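Local coordinates for pullulanase (PDB 2WAN), which hydrolyses alpha-1,6-glucosidic linkages in pullulan and at the branch points of starch polysaccharides, at residues G467-K472 and R806-K811; Q489-F494 and G519-T524; V767-G772 and P828-T833. One frame throughout, in Å; residues are numbered along the deposited sequence.

Interaction 1: residues G467-K472 and R806-K811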
ATOM      1  N   GLY A 467      17.379 -29.347 -13.094  1.00 12.38           N
ATOM      2  CA  GLY A 467      18.325 -29.012 -12.054  1.00 12.17           C
ATOM      3  C   GLY A 467      19.030 -30.273 -11.561  1.00 12.51           C
ATOM      4  O   GLY A 467      18.982 -31.326 -12.237  1.00 12.89           O
ATOM      5  N   PRO A 468      19.644 -30.190 -10.377  1.00 12.57           N
ATOM      6  CA  PRO A 468      20.309 -31.356  -9.782  1.00 13.33           C
ATOM      7  C   PRO A 468      19.381 -32.562  -9.656  1.00 13.37           C
ATOM      8  O   PRO A 468      18.198 -32.409  -9.317  1.00 13.08           O
ATOM      9  CB  PRO A 468      20.733 -30.854  -8.395  1.00 13.94           C
ATOM     10  CG  PRO A 468      20.902 -29.386  -8.569  1.00 13.88           C
ATOM     11  CD  PRO A 468      19.779 -28.993  -9.517  1.00 11.36           C
ATOM     12  N   ASP A 469      19.906 -33.752  -9.979  1.00 12.75           N
ATOM     13  CA  ASP A 469      19.158 -35.008  -9.928  0.50 13.86           C
ATOM     14  C   ASP A 469      17.890 -34.991 -10.761  1.00 16.23           C
ATOM     15  O   ASP A 469      16.903 -35.656 -10.454  1.00 17.03           O
ATOM     16  CB  ASP A 469      18.904 -35.407  -8.481  0.50 13.05           C
ATOM     17  CG  ASP A 469      20.176 -35.514  -7.729  0.50 14.98           C
ATOM     18  OD1 ASP A 469      20.984 -36.378  -8.125  0.50 13.54           O
ATOM     19  OD2 ASP A 469      20.392 -34.700  -6.817  0.50 17.48           O
ATOM     20  N   HIS A 470      17.968 -34.245 -11.879  1.00 13.90           N
ATOM     21  CA  HIS A 470      16.916 -34.217 -12.908  0.50 15.88           C
ATOM     22  C   HIS A 470      15.598 -33.580 -12.460  1.00 13.81           C
ATOM     23  O   HIS A 470      14.561 -33.790 -13.099  1.00 15.39           O
ATOM     24  CB  HIS A 470      16.630 -35.628 -13.459  0.50 17.13           C
ATOM     25  CG  HIS A 470      17.860 -36.429 -13.759  0.50 22.07           C
ATOM     26  ND1 HIS A 470      18.683 -36.157 -14.831  0.50 27.16           N
ATOM     27  CD2 HIS A 470      18.403 -37.498 -13.129  0.50 25.20           C
ATOM     28  CE1 HIS A 470      19.682 -37.021 -14.846  0.50 21.94           C
ATOM     29  NE2 HIS A 470      19.535 -37.846 -13.825  0.50 28.06           N
ATOM     30  N   VAL A 471      15.620 -32.802 -11.369  1.00 11.67           N
ATOM     31  CA  VAL A 471      14.400 -32.078 -10.975  1.00 11.29           C
ATOM     32  C   VAL A 471      14.012 -31.059 -12.053  1.00 11.10           C
ATOM     33  O   VAL A 471      14.872 -30.458 -12.685  1.00 11.09           O
ATOM     34  CB  VAL A 471      14.503 -31.344  -9.602  1.00 11.10           C
ATOM     35  CG1 VAL A 471      14.607 -32.347  -8.436  1.00 12.90           C
ATOM     36  CG2 VAL A 471      15.648 -30.311  -9.577  1.00 14.54           C
ATOM     37  N   LYS A 472      12.712 -30.862 -12.246  1.00 10.48           N
ATOM     38  CA  LYS A 472      12.249 -29.781 -13.108  1.00  9.64           C
ATOM     39  C   LYS A 472      12.509 -28.461 -12.417  1.00  8.79           C
ATOM     40  O   LYS A 472      12.280 -28.322 -11.208  1.00 11.78           O
ATOM     41  CB  LYS A 472      10.755 -29.922 -13.399  1.00 11.89           C
ATOM     42  CG  LYS A 472      10.413 -31.210 -14.154  1.00 14.69           C
ATOM     43  CD  LYS A 472       8.916 -31.338 -14.423  1.00 20.03           C
ATOM     44  CE  LYS A 472       8.636 -32.584 -15.259  1.00 27.20           C
ATOM     45  NZ  LYS A 472       7.204 -32.667 -15.634  1.00 30.89           N
ATOM     46  N   ARG A 806      18.023 -27.824  -3.531  1.00 10.04           N
ATOM     47  CA  ARG A 806      17.144 -28.060  -2.377  1.00 10.61           C
ATOM     48  C   ARG A 806      15.813 -28.682  -2.788  1.00 10.98           C
ATOM     49  O   ARG A 806      15.157 -29.361  -1.993  1.00 10.96           O
ATOM     50  CB  ARG A 806      16.944 -26.785  -1.569  1.00 10.69           C
ATOM     51  CG  ARG A 806      18.253 -26.374  -0.886  1.00 14.76           C
ATOM     52  CD  ARG A 806      18.117 -25.157  -0.039  1.00 19.40           C
ATOM     53  NE  ARG A 806      17.466 -25.372   1.264  1.00 17.75           N
ATOM     54  CZ  ARG A 806      18.058 -25.828   2.370  1.00 14.84           C
ATOM     55  NH1 ARG A 806      19.348 -26.187   2.390  1.00 17.82           N
ATOM     56  NH2 ARG A 806      17.358 -25.907   3.485  1.00 13.79           N
ATOM     57  N   LYS A 807      15.404 -28.464  -4.035  1.00  9.82           N
ATOM     58  CA  LYS A 807      14.257 -29.227  -4.529  1.00  8.95           C
ATOM     59  C   LYS A 807      14.565 -30.726  -4.664  1.00 11.19           C
ATOM     60  O   LYS A 807      13.693 -31.556  -4.397  1.00 11.51           O
ATOM     61  CB  LYS A 807      13.707 -28.652  -5.846  1.00  8.58           C
ATOM     62  CG  LYS A 807      12.555 -29.502  -6.464  1.00  8.41           C
ATOM     63  CD  LYS A 807      11.939 -28.811  -7.701  1.00 12.10           C
ATOM     64  CE  LYS A 807      10.839 -29.702  -8.268  1.00  9.59           C
ATOM     65  NZ  LYS A 807      10.227 -29.037  -9.472  1.00 10.00           N
ATOM     66  N   ALA A 808      15.790 -31.071  -5.067  1.00  9.42           N
ATOM     67  CA  ALA A 808      16.197 -32.465  -5.110  1.00 11.22           C
ATOM     68  C   ALA A 808      16.263 -33.029  -3.678  1.00  9.96           C
ATOM     69  O   ALA A 808      15.738 -34.112  -3.393  1.00 11.98           O
ATOM     70  CB  ALA A 808      17.553 -32.588  -5.800  1.00 11.25           C
ATOM     71  N   GLN A 809      16.854 -32.243  -2.786  1.00 10.52           N
ATOM     72  CA  GLN A 809      17.063 -32.664  -1.400  1.00 10.41           C
ATOM     73  C   GLN A 809      15.748 -32.845  -0.649  1.00 11.11           C
ATOM     74  O   GLN A 809      15.615 -33.762   0.187  1.00 10.04           O
ATOM     75  CB  GLN A 809      17.914 -31.616  -0.684  1.00  9.81           C
ATOM     76  CG  GLN A 809      18.208 -31.964   0.790  1.00 11.28           C
ATOM     77  CD  GLN A 809      19.250 -31.064   1.406  1.00 14.85           C
ATOM     78  OE1 GLN A 809      19.537 -29.972   0.906  1.00 15.04           O
ATOM     79  NE2 GLN A 809      19.832 -31.519   2.515  1.00 18.28           N
ATOM     80  N   PHE A 810      14.795 -31.946  -0.924  1.00 10.46           N
ATOM     81  CA  PHE A 810      13.525 -31.946  -0.211  1.00 11.60           C
ATOM     82  C   PHE A 810      12.341 -32.183  -1.130  1.00  9.76           C
ATOM     83  O   PHE A 810      11.299 -31.552  -0.986  1.00  9.29           O
ATOM     84  CB  PHE A 810      13.375 -30.665   0.620  1.00  8.92           C
ATOM     85  CG  PHE A 810      14.465 -30.508   1.676  1.00 11.13           C
ATOM     86  CD1 PHE A 810      14.503 -31.360   2.775  1.00  9.82           C
ATOM     87  CD2 PHE A 810      15.467 -29.548   1.530  1.00 11.29           C
ATOM     88  CE1 PHE A 810      15.517 -31.240   3.749  1.00 11.95           C
ATOM     89  CE2 PHE A 810      16.497 -29.416   2.486  1.00 12.86           C
ATOM     90  CZ  PHE A 810      16.520 -30.266   3.594  1.00 12.69           C
ATOM     91  N   LYS A 811      12.512 -33.126  -2.054  1.00 10.86           N
ATOM     92  CA  LYS A 811      11.472 -33.436  -3.026  1.00  9.62           C
ATOM     93  C   LYS A 811      10.172 -33.882  -2.352  1.00 10.94           C
ATOM     94  O   LYS A 811       9.090 -33.579  -2.843  1.00 11.33           O
ATOM     95  CB  LYS A 811      11.953 -34.483  -4.036  1.00 10.89           C
ATOM     96  CG  LYS A 811      11.019 -34.654  -5.247  1.00 10.93           C
ATOM     97  CD  LYS A 811      10.990 -33.374  -6.100  1.00 14.57           C
ATOM     98  CE  LYS A 811       9.822 -33.326  -7.050  1.00 18.37           C
ATOM     99  NZ  LYS A 811       9.568 -34.571  -7.783  1.00 22.15           N
TER
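Val471 and Ala808 meet in the tightly packed part of this contact. The CG1 branch of Val471 comes in over the backbone of the short helix and lies 3.7 Å from Ala808 CA. The same methyl rests beside the inner part of the Lys807 chain, with Val471 CG1 4.0 Å from Lys807 CG. Ala808 CB faces the loop and lies 3.6 Å from Pro468 O. Lys807 then runs past Val471 as an extended chain. Its CG is anti to the backbone N (chi1 175°), which carries the ammonium group along the loop to the backbone of Lys472. Lys807 NZ gives a hydrogen bond of 2.8 Å to Lys472 O. The donor is tilted 29° from the carbonyl plane. The contact belongs to the alpha-amylase type (beta/alpha)8 barrel. Residues 467-472 lie between the first barrel strand, 435-438, and helix 474-481. Helix 805-809 follows the last barrel strand, 773-777. Lys807 ties the two regions together, since NZ also makes a salt bridge with Glu480 and a hydrogen bond with Ser477, and the side chain has a cation-pi contact with Phe814. A methionine in its place would probably leave Lys472 O without this donor and the carboxylate of Glu480 without its positive mate. The outer side is looser. Asp469 is exposed and modelled in two conformers, so its approach to the Ala808 methyl is doubtful. Lys811 reaches Val471 CG1 with its CD at only 4.4 Å. The extended chain of Lys472 leads away from helix 805-809 at the exposed edge.

Interaction 2: residues Q489-F494 and G519-T524; sequences QPVEEF and GAYATT
The connection from the second barrel strand, 485-488, to helix 529-543 folds back on itself here, so that Glu493 meets Gly519 and Tyr521 meets Pro490, Val491 and Phe494. It leaves the C-terminal end of the strand, the end that carries the active site in glycosidases of this barrel family. Glu493 makes the direct polar link. Its CG is anti to the backbone N (chi1 -176°) and the chain bends at the next bond, which brings the carboxylate to the Gly519 backbone. Glu493 OE1 accepts from Gly519 N at 3.1 Å through its syn lone pair. The bond is bent, with 140° at the hydrogen. Both carboxylate oxygens have further charged partners: OE1 pairs with Arg530 and OE2 with Arg512. The buried acid is therefore balanced by two arginines, which probably help keep it ionised.

Tyr521 reaches across with its ring. Its OH lies 3.5 Å from Phe494 CZ, at the edge of the phenylalanine ring and near its plane. The two side chains cross at about a right angle. A water bridges the far end, accepting a hydrogen bond from Tyr521 OH at 2.7 Å and donating one to Pro490 O at 2.7 Å. The same carbonyl oxygen, Pro490 O, stands in the plane of the tyrosine ring, 3.9 Å from Tyr521 CE2. Val491 CG1 touches Tyr521 CD2 at 4.3 Å.

Helix 440-444 packs on both Val491 and Tyr521. Helix 529-543 touches Val491 through Leu534, strand 547-552 lies against Pro490 and Val491, and the short, weakly bonded strand 492-494 pairs antiparallel with 511-513.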
ATOM      1  N   GLN A 489       8.562  -9.617  -7.582  1.00 10.10           N
ATOM      2  CA  GLN A 489       9.144  -8.485  -6.837  1.00 10.22           C
ATOM      3  C   GLN A 489       9.415  -7.361  -7.854  1.00  9.77           C
ATOM      4  O   GLN A 489       9.400  -7.608  -9.064  1.00  9.78           O
ATOM      5  CB  GLN A 489      10.385  -8.901  -6.048  1.00 10.06           C
ATOM      6  CG  GLN A 489      10.032  -9.736  -4.818  1.00 12.41           C
ATOM      7  CD  GLN A 489      11.173  -9.781  -3.812  1.00 14.26           C
ATOM      8  OE1 GLN A 489      11.873 -10.776  -3.723  1.00 15.26           O
ATOM      9  NE2 GLN A 489      11.372  -8.687  -3.073  1.00 14.00           N
ATOM     10  N   PRO A 490       9.590  -6.117  -7.391  1.00  9.00           N
ATOM     11  CA  PRO A 490       9.497  -4.963  -8.315  1.00  9.06           C
ATOM     12  C   PRO A 490      10.259  -5.047  -9.645  1.00  9.91           C
ATOM     13  O   PRO A 490      11.493  -5.210  -9.678  1.00  9.56           O
ATOM     14  CB  PRO A 490      10.000  -3.813  -7.458  1.00 12.06           C
ATOM     15  CG  PRO A 490       9.409  -4.173  -6.099  1.00  7.76           C
ATOM     16  CD  PRO A 490       9.677  -5.675  -5.981  1.00  8.97           C
ATOM     17  N   VAL A 491       9.498  -4.940 -10.726  1.00  8.90           N
ATOM     18  CA  VAL A 491      10.079  -4.824 -12.080  1.00  9.13           C
ATOM     19  C   VAL A 491       9.880  -3.428 -12.711  1.00 11.34           C
ATOM     20  O   VAL A 491      10.253  -3.214 -13.862  1.00  9.64           O
ATOM     21  CB  VAL A 491       9.600  -5.950 -13.028  1.00 11.09           C
ATOM     22  CG1 VAL A 491       9.972  -7.343 -12.458  1.00 10.40           C
ATOM     23  CG2 VAL A 491       8.081  -5.830 -13.337  1.00  9.38           C
ATOM     24  N   GLU A 492       9.272  -2.488 -11.988  1.00  9.20           N
ATOM     25  CA  GLU A 492       9.304  -1.081 -12.439  1.00  9.79           C
ATOM     26  C   GLU A 492      10.673  -0.509 -12.086  1.00 11.44           C
ATOM     27  O   GLU A 492      11.138  -0.644 -10.944  1.00 11.05           O
ATOM     28  CB  GLU A 492       8.201  -0.247 -11.798  1.00 10.84           C
ATOM     29  CG  GLU A 492       6.807  -0.722 -12.194  1.00  8.90           C
ATOM     30  CD  GLU A 492       5.679   0.018 -11.506  1.00 12.71           C
ATOM     31  OE1 GLU A 492       5.920   0.718 -10.489  1.00 12.81           O
ATOM     32  OE2 GLU A 492       4.528  -0.132 -11.989  1.00 12.83           O
ATOM     33  N   GLU A 493      11.309   0.121 -13.081  1.00  9.60           N
ATOM     34  CA  GLU A 493      12.662   0.678 -12.976  1.00  9.44           C
ATOM     35  C   GLU A 493      12.969   1.366 -11.644  1.00 10.01           C
ATOM     36  O   GLU A 493      12.289   2.319 -11.240  1.00 10.34           O
ATOM     37  CB  GLU A 493      12.899   1.691 -14.109  1.00 11.76           C
ATOM     38  CG  GLU A 493      14.322   2.259 -14.141  1.00  8.82           C
ATOM     39  CD  GLU A 493      15.348   1.337 -14.769  1.00 11.75           C
ATOM     40  OE1 GLU A 493      14.987   0.248 -15.255  1.00 11.66           O
ATOM     41  OE2 GLU A 493      16.550   1.693 -14.745  1.00 12.72           O
ATOM     42  N   PHE A 494      14.014   0.873 -10.996  1.00 10.58           N
ATOM     43  CA  PHE A 494      14.452   1.408  -9.718  1.00 12.25           C
ATOM     44  C   PHE A 494      15.900   1.914  -9.773  1.00 12.35           C
ATOM     45  O   PHE A 494      16.653   1.606 -10.707  1.00 13.51           O
ATOM     46  CB  PHE A 494      14.212   0.396  -8.573  1.00 11.08           C
ATOM     47  CG  PHE A 494      14.737  -0.996  -8.835  1.00 12.24           C
ATOM     48  CD1 PHE A 494      16.067  -1.311  -8.561  1.00 10.58           C
ATOM     49  CD2 PHE A 494      13.891  -2.013  -9.328  1.00  8.49           C
ATOM     50  CE1 PHE A 494      16.564  -2.599  -8.781  1.00 10.26           C
ATOM     51  CE2 PHE A 494      14.383  -3.304  -9.541  1.00  9.39           C
ATOM     52  CZ  PHE A 494      15.720  -3.602  -9.271  1.00 10.56           C
ATOM     53  N   GLY A 519      15.912  -2.528 -16.134  1.00 10.18           N
ATOM     54  CA  GLY A 519      16.902  -2.899 -17.153  1.00 10.96           C
ATOM     55  C   GLY A 519      17.792  -4.063 -16.778  1.00 11.91           C
ATOM     56  O   GLY A 519      18.199  -4.855 -17.638  1.00 10.66           O
ATOM     57  N   ALA A 520      18.096  -4.176 -15.484  1.00 11.58           N
ATOM     58  CA  ALA A 520      19.035  -5.204 -14.994  1.00 10.39           C
ATOM     59  C   ALA A 520      18.549  -6.624 -15.324  1.00 12.80           C
ATOM     60  O   ALA A 520      19.360  -7.528 -15.485  1.00 12.07           O
ATOM     61  CB  ALA A 520      19.278  -5.056 -13.469  1.00  9.93           C
ATOM     62  N   TYR A 521      17.232  -6.799 -15.461  1.00 10.62           N
ATOM     63  CA  TYR A 521      16.665  -8.124 -15.760  1.00  9.92           C
ATOM     64  C   TYR A 521      16.498  -8.395 -17.261  1.00 11.06           C
ATOM     65  O   TYR A 521      16.056  -9.478 -17.642  1.00 10.91           O
ATOM     66  CB  TYR A 521      15.314  -8.306 -15.018  1.00  9.07           C
ATOM     67  CG  TYR A 521      15.363  -7.990 -13.536  1.00 11.41           C
ATOM     68  CD1 TYR A 521      16.471  -8.362 -12.762  1.00 10.75           C
ATOM     69  CD2 TYR A 521      14.299  -7.334 -12.900  1.00  9.69           C
ATOM     70  CE1 TYR A 521      16.538  -8.062 -11.384  1.00 11.91           C
ATOM     71  CE2 TYR A 521      14.354  -7.025 -11.510  1.00  8.79           C
ATOM     72  CZ  TYR A 521      15.486  -7.410 -10.774  1.00 10.28           C
ATOM     73  OH  TYR A 521      15.560  -7.128  -9.431  1.00 12.64           O
ATOM     74  N   ALA A 522      16.853  -7.412 -18.105  1.00 10.07           N
ATOM     75  CA  ALA A 522      16.860  -7.596 -19.561  1.00  9.97           C
ATOM     76  C   ALA A 522      18.230  -8.073 -20.016  1.00  8.70           C
ATOM     77  O   ALA A 522      19.223  -7.851 -19.307  1.00 11.04           O
ATOM     78  CB  ALA A 522      16.516  -6.280 -20.256  1.00 10.18           C
ATOM     79  N   THR A 523      18.298  -8.689 -21.206  1.00  8.79           N
ATOM     80  CA  THR A 523      19.586  -9.120 -21.751  1.00  8.44           C
ATOM     81  C   THR A 523      20.494  -7.922 -22.097  1.00 11.05           C
ATOM     82  O   THR A 523      21.724  -8.050 -22.173  1.00 12.57           O
ATOM     83  CB  THR A 523      19.447 -10.060 -22.972  1.00 10.35           C
ATOM     84  OG1 THR A 523      18.772  -9.386 -24.042  1.00 12.00           O
ATOM     85  CG2 THR A 523      18.689 -11.330 -22.592  1.00 12.07           C
ATOM     86  N   THR A 524      19.869  -6.769 -22.295  1.00 11.27           N
ATOM     87  CA  THR A 524      20.587  -5.505 -22.463  1.00  9.36           C
ATOM     88  C   THR A 524      19.710  -4.350 -21.963  1.00  9.62           C
ATOM     89  O   THR A 524      18.483  -4.390 -22.105  1.00 10.17           O
ATOM     90  CB  THR A 524      20.973  -5.243 -23.951  1.00 11.01           C
ATOM     91  OG1 THR A 524      21.673  -3.994 -24.045  1.00 10.29           O
ATOM     92  CG2 THR A 524      19.733  -5.148 -24.832  1.00 11.97           C
TER
HETATM   93  O   HOH W   1      13.130  -6.781  -8.232  1.00 11.39           O

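Interaction 3: residues V767-G772 and P828-T833. With SO4 (sulfate ion), chain J.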
ATOM      1  N   VAL A 767      -2.498 -22.410   5.569  1.00  8.02           N
ATOM      2  CA  VAL A 767      -2.659 -21.400   4.519  1.00 10.72           C
ATOM      3  C   VAL A 767      -3.457 -21.959   3.325  1.00 12.41           C
ATOM      4  O   VAL A 767      -4.394 -21.313   2.825  1.00 11.73           O
ATOM      5  CB  VAL A 767      -1.306 -20.808   4.071  1.00 11.77           C
ATOM      6  CG1 VAL A 767      -1.501 -19.876   2.835  1.00  9.50           C
ATOM      7  CG2 VAL A 767      -0.657 -20.033   5.215  1.00 11.17           C
ATOM      8  N   PHE A 768      -3.119 -23.173   2.889  1.00 10.19           N
ATOM      9  CA  PHE A 768      -3.741 -23.746   1.690  1.00  9.20           C
ATOM     10  C   PHE A 768      -5.166 -24.262   1.908  1.00 10.87           C
ATOM     11  O   PHE A 768      -5.908 -24.468   0.922  1.00 13.90           O
ATOM     12  CB  PHE A 768      -2.876 -24.881   1.121  1.00  7.92           C
ATOM     13  CG  PHE A 768      -1.491 -24.443   0.667  1.00  9.84           C
ATOM     14  CD1 PHE A 768      -1.309 -23.249  -0.039  1.00 13.07           C
ATOM     15  CD2 PHE A 768      -0.393 -25.251   0.916  1.00 12.86           C
ATOM     16  CE1 PHE A 768      -0.028 -22.874  -0.499  1.00 16.46           C
ATOM     17  CE2 PHE A 768       0.887 -24.895   0.487  1.00 13.20           C
ATOM     18  CZ  PHE A 768       1.068 -23.708  -0.238  1.00 13.97           C
ATOM     19  N   THR A 769      -5.562 -24.488   3.166  1.00  8.73           N
ATOM     20  CA  THR A 769      -6.900 -25.055   3.426  1.00  8.33           C
ATOM     21  C   THR A 769      -7.872 -24.080   4.099  1.00  8.99           C
ATOM     22  O   THR A 769      -9.030 -24.452   4.364  1.00 10.73           O
ATOM     23  CB  THR A 769      -6.841 -26.387   4.224  1.00  9.07           C
ATOM     24  OG1 THR A 769      -6.100 -26.205   5.436  1.00 10.22           O
ATOM     25  CG2 THR A 769      -6.197 -27.479   3.377  1.00  8.46           C
ATOM     26  N   SER A 770      -7.405 -22.855   4.354  1.00 11.29           N
ATOM     27  CA  SER A 770      -8.234 -21.788   4.949  1.00 11.08           C
ATOM     28  C   SER A 770      -9.022 -21.060   3.858  1.00 12.13           C
ATOM     29  O   SER A 770      -8.545 -20.909   2.719  1.00  9.88           O
ATOM     30  CB  SER A 770      -7.355 -20.778   5.679  1.00 12.94           C
ATOM     31  OG  SER A 770      -6.843 -21.342   6.886  1.00 11.14           O
ATOM     32  N   GLN A 771     -10.218 -20.591   4.201  1.00  9.30           N
ATOM     33  CA  GLN A 771     -10.931 -19.665   3.304  1.00 10.15           C
ATOM     34  C   GLN A 771     -10.118 -18.376   3.152  1.00  9.63           C
ATOM     35  O   GLN A 771      -9.460 -17.935   4.099  1.00  9.49           O
ATOM     36  CB  GLN A 771     -12.330 -19.337   3.853  1.00 10.24           C
ATOM     37  CG  GLN A 771     -13.202 -20.575   4.138  1.00 12.35           C
ATOM     38  CD  GLN A 771     -13.540 -21.364   2.881  1.00 11.50           C
ATOM     39  OE1 GLN A 771     -13.884 -20.790   1.850  1.00 12.00           O
ATOM     40  NE2 GLN A 771     -13.447 -22.690   2.968  1.00  9.36           N
ATOM     41  N   GLY A 772     -10.169 -17.764   1.967  1.00 10.48           N
ATOM     42  CA  GLY A 772      -9.355 -16.584   1.694  1.00 10.05           C
ATOM     43  C   GLY A 772      -8.420 -16.801   0.512  1.00  9.39           C
ATOM     44  O   GLY A 772      -8.623 -17.723  -0.306  1.00  9.00           O
ATOM     45  N   PRO A 828     -13.571 -26.544  -4.755  1.00  9.21           N
ATOM     46  CA  PRO A 828     -14.017 -25.175  -4.505  1.00  9.43           C
ATOM     47  C   PRO A 828     -14.647 -24.922  -3.116  1.00  8.80           C
ATOM     48  O   PRO A 828     -14.851 -23.765  -2.740  1.00  8.80           O
ATOM     49  CB  PRO A 828     -14.998 -24.906  -5.672  1.00 10.06           C
ATOM     50  CG  PRO A 828     -15.526 -26.270  -6.062  1.00 10.53           C
ATOM     51  CD  PRO A 828     -14.321 -27.197  -5.848  1.00  9.73           C
ATOM     52  N   ALA A 829     -14.914 -25.979  -2.340  1.00  8.39           N
ATOM     53  CA  ALA A 829     -15.351 -25.820  -0.934  1.00  9.17           C
ATOM     54  C   ALA A 829     -14.325 -25.043  -0.114  1.00  9.49           C
ATOM     55  O   ALA A 829     -14.681 -24.324   0.811  1.00 10.40           O
ATOM     56  CB  ALA A 829     -15.585 -27.183  -0.292  1.00  9.12           C
ATOM     57  N   PHE A 830     -13.048 -25.190  -0.471  1.00  9.66           N
ATOM     58  CA  PHE A 830     -11.965 -24.431   0.155  1.00 10.65           C
ATOM     59  C   PHE A 830     -11.923 -22.957  -0.250  1.00 10.64           C
ATOM     60  O   PHE A 830     -11.158 -22.173   0.334  1.00 10.87           O
ATOM     61  CB  PHE A 830     -10.611 -25.071  -0.192  1.00  8.47           C
ATOM     62  CG  PHE A 830     -10.403 -26.441   0.421  1.00  9.21           C
ATOM     63  CD1 PHE A 830     -10.204 -26.586   1.789  1.00 11.71           C
ATOM     64  CD2 PHE A 830     -10.389 -27.570  -0.393  1.00 10.69           C
ATOM     65  CE1 PHE A 830     -10.000 -27.860   2.350  1.00 12.62           C
ATOM     66  CE2 PHE A 830     -10.173 -28.848   0.147  1.00 11.81           C
ATOM     67  CZ  PHE A 830      -9.989 -28.988   1.530  1.00 12.82           C
ATOM     68  N   ARG A 831     -12.761 -22.576  -1.226  1.00 10.07           N
ATOM     69  CA  ARG A 831     -12.655 -21.283  -1.891  1.00  9.83           C
ATOM     70  C   ARG A 831     -14.039 -20.638  -2.002  1.00 10.79           C
ATOM     71  O   ARG A 831     -14.412 -20.076  -3.044  1.00 12.22           O
ATOM     72  CB  ARG A 831     -12.042 -21.469  -3.284  1.00 10.10           C
ATOM     73  CG  ARG A 831     -10.604 -21.989  -3.224  1.00 10.46           C
ATOM     74  CD  ARG A 831     -10.040 -22.160  -4.626  1.00 11.29           C
ATOM     75  NE  ARG A 831     -10.389 -23.448  -5.214  1.00 14.64           N
ATOM     76  CZ  ARG A 831     -11.232 -23.652  -6.220  1.00 13.42           C
ATOM     77  NH1 ARG A 831     -11.901 -22.647  -6.800  1.00 15.58           N
ATOM     78  NH2 ARG A 831     -11.415 -24.890  -6.655  1.00 14.90           N
ATOM     79  N   MET A 832     -14.806 -20.712  -0.914  1.00  9.86           N
ATOM     80  CA  MET A 832     -16.090 -19.978  -0.871  1.00 10.70           C
ATOM     81  C   MET A 832     -15.850 -18.481  -1.087  1.00  9.60           C
ATOM     82  O   MET A 832     -14.778 -17.953  -0.738  1.00 13.27           O
ATOM     83  CB  MET A 832     -16.833 -20.270   0.435  1.00  9.56           C
ATOM     84  CG  MET A 832     -17.290 -21.688   0.492  1.00 15.14           C
ATOM     85  SD  MET A 832     -18.240 -22.058   1.978  1.00 12.90           S
ATOM     86  CE  MET A 832     -17.034 -22.975   2.954  1.00 13.27           C
ATOM     87  N   THR A 833     -16.824 -17.800  -1.693  1.00 11.64           N
ATOM     88  CA  THR A 833     -16.597 -16.416  -2.134  1.00 12.58           C
ATOM     89  C   THR A 833     -17.336 -15.350  -1.301  1.00 14.25           C
ATOM     90  O   THR A 833     -17.044 -14.152  -1.423  1.00 12.12           O
ATOM     91  CB  THR A 833     -16.967 -16.222  -3.629  1.00 13.87           C
ATOM     92  OG1 THR A 833     -18.362 -16.483  -3.810  1.00 13.21           O
ATOM     93  CG2 THR A 833     -16.136 -17.159  -4.558  1.00 14.47           C
TER
HETATM   94  S   SO4 J1930     -13.333 -24.000  -9.839  1.00 28.09           S
HETATM   95  O1  SO4 J1930     -14.596 -24.226 -10.539  1.00 29.28           O
HETATM   96  O2  SO4 J1930     -12.248 -23.837 -10.820  1.00 29.79           O
HETATM   97  O3  SO4 J1930     -13.025 -25.188  -9.012  1.00 20.52           O
HETATM   98  O4  SO4 J1930     -13.443 -22.758  -9.045  1.00 25.16           O
HETATM   99  O   HOH W   2     -12.373 -18.768   0.401  1.00 10.74           O
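Gln771 and the backbone of residues 829-832 form the hydrogen-bonded part of this contact. Gln771 NE2 donates to Ala829 O at 3.0 Å, and the bond is fairly straight at 162°. The donor sits in the carbonyl plane, on a lone pair. Gln771 OE1 accepts from Met832 N at 2.9 Å, a more bent bond. The side chain folds at its second torsion (chi2 -65°), which turns the amide onto the opposite backbone. A water adds a third link. It donates to Gln771 OE1 and to Met832 O, and accepts from Gly772 N.

Van der Waals packing adds to this. Phe830 lies side by side with Thr769, and Thr769 O stands at the ring edge, 3.5 Å from Phe830 CD1. Thr769 CB is 4.0 Å from Phe830 CE1. Met832 CE touches the amide at Gln771 NE2, 3.6 Å away. Leu856, from the C-terminal all-beta region, covers Gln771, Phe830 and Met832.

The charged group lies to one side. Arg831 gives two hydrogen bonds to a sulfate, probably from the crystallisation liquor, with NH1 to O4 at 2.7 Å and NH2 to O3 at 2.9 Å. NH1 also makes a salt bridge with Asp432.

One buried amide thus uses both its donor and its acceptor on backbone groups, which fixes its rotation and joins the turn before barrel strand 773-777 to the 3-10 turn after helix 811-826.

The three contacts are separate sites around one catalytic barrel. Along the chain, interaction 2 falls wholly between the two segments of interaction 1. Interaction 3 opens before the second segment of interaction 1 and closes after it. Centres lie 28 to 34 Å apart and nearest atoms about 12 to 17 Å, so none touch. Helix 811-826 runs between interactions 1 and 3. Interactions 1 and 2 join connections that leave the C-terminal ends of barrel strands, and so probably help to hold the end of the barrel where the active site lies in this family. Interaction 3 instead links the entry to the last strand, 773-777, with the C-terminal all-beta region.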